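Local atomic coordinates of Mlr6093 protein (Mesorhizobium loti, PDB entry 2QJ8), a protein that is probably a zinc-dependent hydrolase of the succinylglutamate desuccinylase/aspartoacylase family, acting on amide or ester bonds. Residues A[135-140]-A[200-205]. Sequence-based numbering, arbitrary orientation. Where two conformers were deposited one is given.
Sequences DTVLDL and KTFICT
Thr136 to Leu140 and Thr201 to Thr205 pair as neighbouring parallel strands in the catalytic domain of this aspartoacylase-family protein. The strand axes come within 4.8 Å, with their N-to-C directions 14° apart. Backbone bonds run in the usual parallel ladder. Val137 N donates to Thr201 O, and Val137 O accepts from Ile203 N at 2.9 Å. Asp139 N and O repeat this with Ile203 O and Thr205 N. At the start of the ladder, Thr201 N gives a longer bond to Asp135 O, 3.3 Å. The other edge of strand 136-144 pairs with strand 47-52.

Val137, Asp139 and Phe202 share one face; helix 190-197 packs on Val137 and Phe202 there. With chi1 at -180°, the Phe202 ring is directed away from its own backbone N and reaches across to strand 136-144. Its CD1 meets Val137 CB at 3.9 Å, and its CE1 meets Asp139 CB at the same distance. Replacing the Phe202 ring with an alanine's methyl is likely to open a gap beside Val137 and Asp139 and cost Leu194 a packing partner. Asp139 OD1 is hydrogen-bonded to Thr51 OG1.

On the other face, Leu138 CD1 packs on Thr205 CG2 at 3.6 Å and on Ile203 CG2. Thr205 OG1 lies 3.4 Å from Leu140 CD2 and makes a weak hydrogen bond to Asp139 O. Helix 161-172 lies over Thr201 and Ile203. Thr136 and Thr201 stand side by side, and one water bridges their hydroxyls, 2.6 Å from Thr136 OG1. The pairing is therefore held by main-chain bonds and apolar packing, with polar side chains adding a water bridge at its start and a weak hydroxyl bond at its end.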
loop_
_atom_site.group_PDB
_atom_site.type_symbol
_atom_site.label_atom_id
_atom_site.label_comp_id
_atom_site.label_asym_id
_atom_site.label_seq_id
_atom_site.Cartn_x
_atom_site.Cartn_y
_atom_site.Cartn_z
ATOM N N ASP A 135 27.979 14.439 9.914
ATOM C CA ASP A 135 28.859 13.317 9.617
ATOM C C ASP A 135 28.086 12.031 9.304
ATOM O O ASP A 135 28.679 11.089 8.777
ATOM C CB ASP A 135 29.775 13.040 10.803
ATOM C CG ASP A 135 30.771 14.191 11.083
ATOM O OD1 ASP A 135 31.285 14.779 10.110
ATOM O OD2 ASP A 135 31.047 14.479 12.278
ATOM N N THR A 136 26.799 11.992 9.634
ATOM C CA THR A 136 25.964 10.781 9.537
ATOM C C THR A 136 24.623 11.221 8.997
ATOM O O THR A 136 24.124 12.279 9.361
ATOM C CB THR A 136 25.835 10.079 10.939
ATOM O OG1 THR A 136 27.138 9.779 11.445
ATOM C CG2 THR A 136 25.021 8.758 10.895
ATOM N N VAL A 137 24.102 10.482 8.027
ATOM C CA VAL A 137 22.780 10.730 7.520
ATOM C C VAL A 137 21.978 9.447 7.695
ATOM O O VAL A 137 22.449 8.362 7.333
ATOM C CB VAL A 137 22.734 11.158 6.040
ATOM C CG1 VAL A 137 21.279 11.317 5.632
ATOM C CG2 VAL A 137 23.510 12.450 5.801
ATOM N N LEU A 138 20.790 9.589 8.268
ATOM C CA LEU A 138 19.825 8.513 8.444
ATOM C C LEU A 138 18.624 8.815 7.543
ATOM O O LEU A 138 17.890 9.774 7.808
ATOM C CB LEU A 138 19.385 8.392 9.909
ATOM C CG LEU A 138 18.222 7.429 10.256
ATOM C CD1 LEU A 138 18.500 5.965 9.824
ATOM C CD2 LEU A 138 17.945 7.518 11.731
ATOM N N ASP A 139 18.421 8.010 6.494
ATOM C CA ASP A 139 17.259 8.170 5.596
ATOM C C ASP A 139 16.205 7.116 5.934
ATOM O O ASP A 139 16.511 5.927 5.984
ATOM C CB ASP A 139 17.694 8.089 4.136
ATOM C CG ASP A 139 16.536 8.356 3.128
ATOM O OD1 ASP A 139 15.753 9.334 3.253
ATOM O OD2 ASP A 139 16.447 7.576 2.159
ATOM N N LEU A 140 14.969 7.574 6.186
ATOM C CA LEU A 140 13.815 6.730 6.489
ATOM C C LEU A 140 13.183 6.509 5.104
ATOM O O LEU A 140 12.385 7.315 4.617
ATOM C CB LEU A 140 12.909 7.412 7.510
ATOM C CG LEU A 140 13.650 7.941 8.761
ATOM C CD1 LEU A 140 12.697 8.671 9.690
ATOM C CD2 LEU A 140 14.426 6.845 9.539
ATOM N N LYS A 200 31.134 9.734 4.395
ATOM C CA LYS A 200 30.267 9.765 5.554
ATOM C C LYS A 200 29.522 8.445 5.775
ATOM O O LYS A 200 29.548 7.496 4.940
ATOM C CB LYS A 200 29.294 10.965 5.421
ATOM C CG LYS A 200 30.026 12.324 5.583
ATOM C CD LYS A 200 29.112 13.543 5.380
ATOM C CE LYS A 200 29.922 14.855 5.462
ATOM N NZ LYS A 200 29.058 16.042 5.181
ATOM N N THR A 201 28.916 8.369 6.956
ATOM C CA THR A 201 28.093 7.223 7.365
ATOM C C THR A 201 26.696 7.487 6.844
ATOM O O THR A 201 26.095 8.486 7.190
ATOM C CB THR A 201 28.090 7.069 8.871
ATOM O OG1 THR A 201 29.430 6.813 9.274
ATOM C CG2 THR A 201 27.154 5.891 9.327
ATOM N N PHE A 202 26.232 6.660 5.907
ATOM C CA PHE A 202 24.898 6.796 5.355
ATOM C C PHE A 202 24.126 5.525 5.687
ATOM O O PHE A 202 24.547 4.436 5.275
ATOM C CB PHE A 202 24.986 7.016 3.854
ATOM C CG PHE A 202 23.654 7.179 3.164
ATOM C CD1 PHE A 202 22.648 8.006 3.696
ATOM C CD2 PHE A 202 23.427 6.573 1.932
ATOM C CE1 PHE A 202 21.437 8.185 3.054
ATOM C CE2 PHE A 202 22.204 6.756 1.262
ATOM C CZ PHE A 202 21.203 7.561 1.835
ATOM N N ILE A 203 23.022 5.679 6.426
ATOM C CA ILE A 203 22.174 4.572 6.892
ATOM C C ILE A 203 20.750 4.728 6.345
ATOM O O ILE A 203 20.150 5.788 6.432
ATOM C CB ILE A 203 22.251 4.442 8.440
ATOM C CG1 ILE A 203 23.661 3.974 8.825
ATOM C CG2 ILE A 203 21.285 3.441 8.963
ATOM C CD1 ILE A 203 23.879 3.934 10.289
ATOM N N CYS A 204 20.259 3.652 5.718
ATOM C CA CYS A 204 18.962 3.623 5.087
ATOM C C CYS A 204 18.083 2.550 5.740
ATOM O O CYS A 204 18.367 1.363 5.591
ATOM C CB CYS A 204 19.203 3.337 3.607
ATOM S SG CYS A 204 17.815 3.583 2.571
ATOM N N THR A 205 17.049 2.975 6.464
ATOM C CA THR A 205 16.110 2.057 7.117
ATOM C C THR A 205 14.986 1.855 6.103
ATOM O O THR A 205 14.562 2.807 5.474
ATOM C CB THR A 205 15.581 2.609 8.417
ATOM O OG1 THR A 205 14.898 3.816 8.139
ATOM C CG2 THR A 205 16.731 2.904 9.387
HETATM O O HOH W 1 28.892 7.901 11.959
#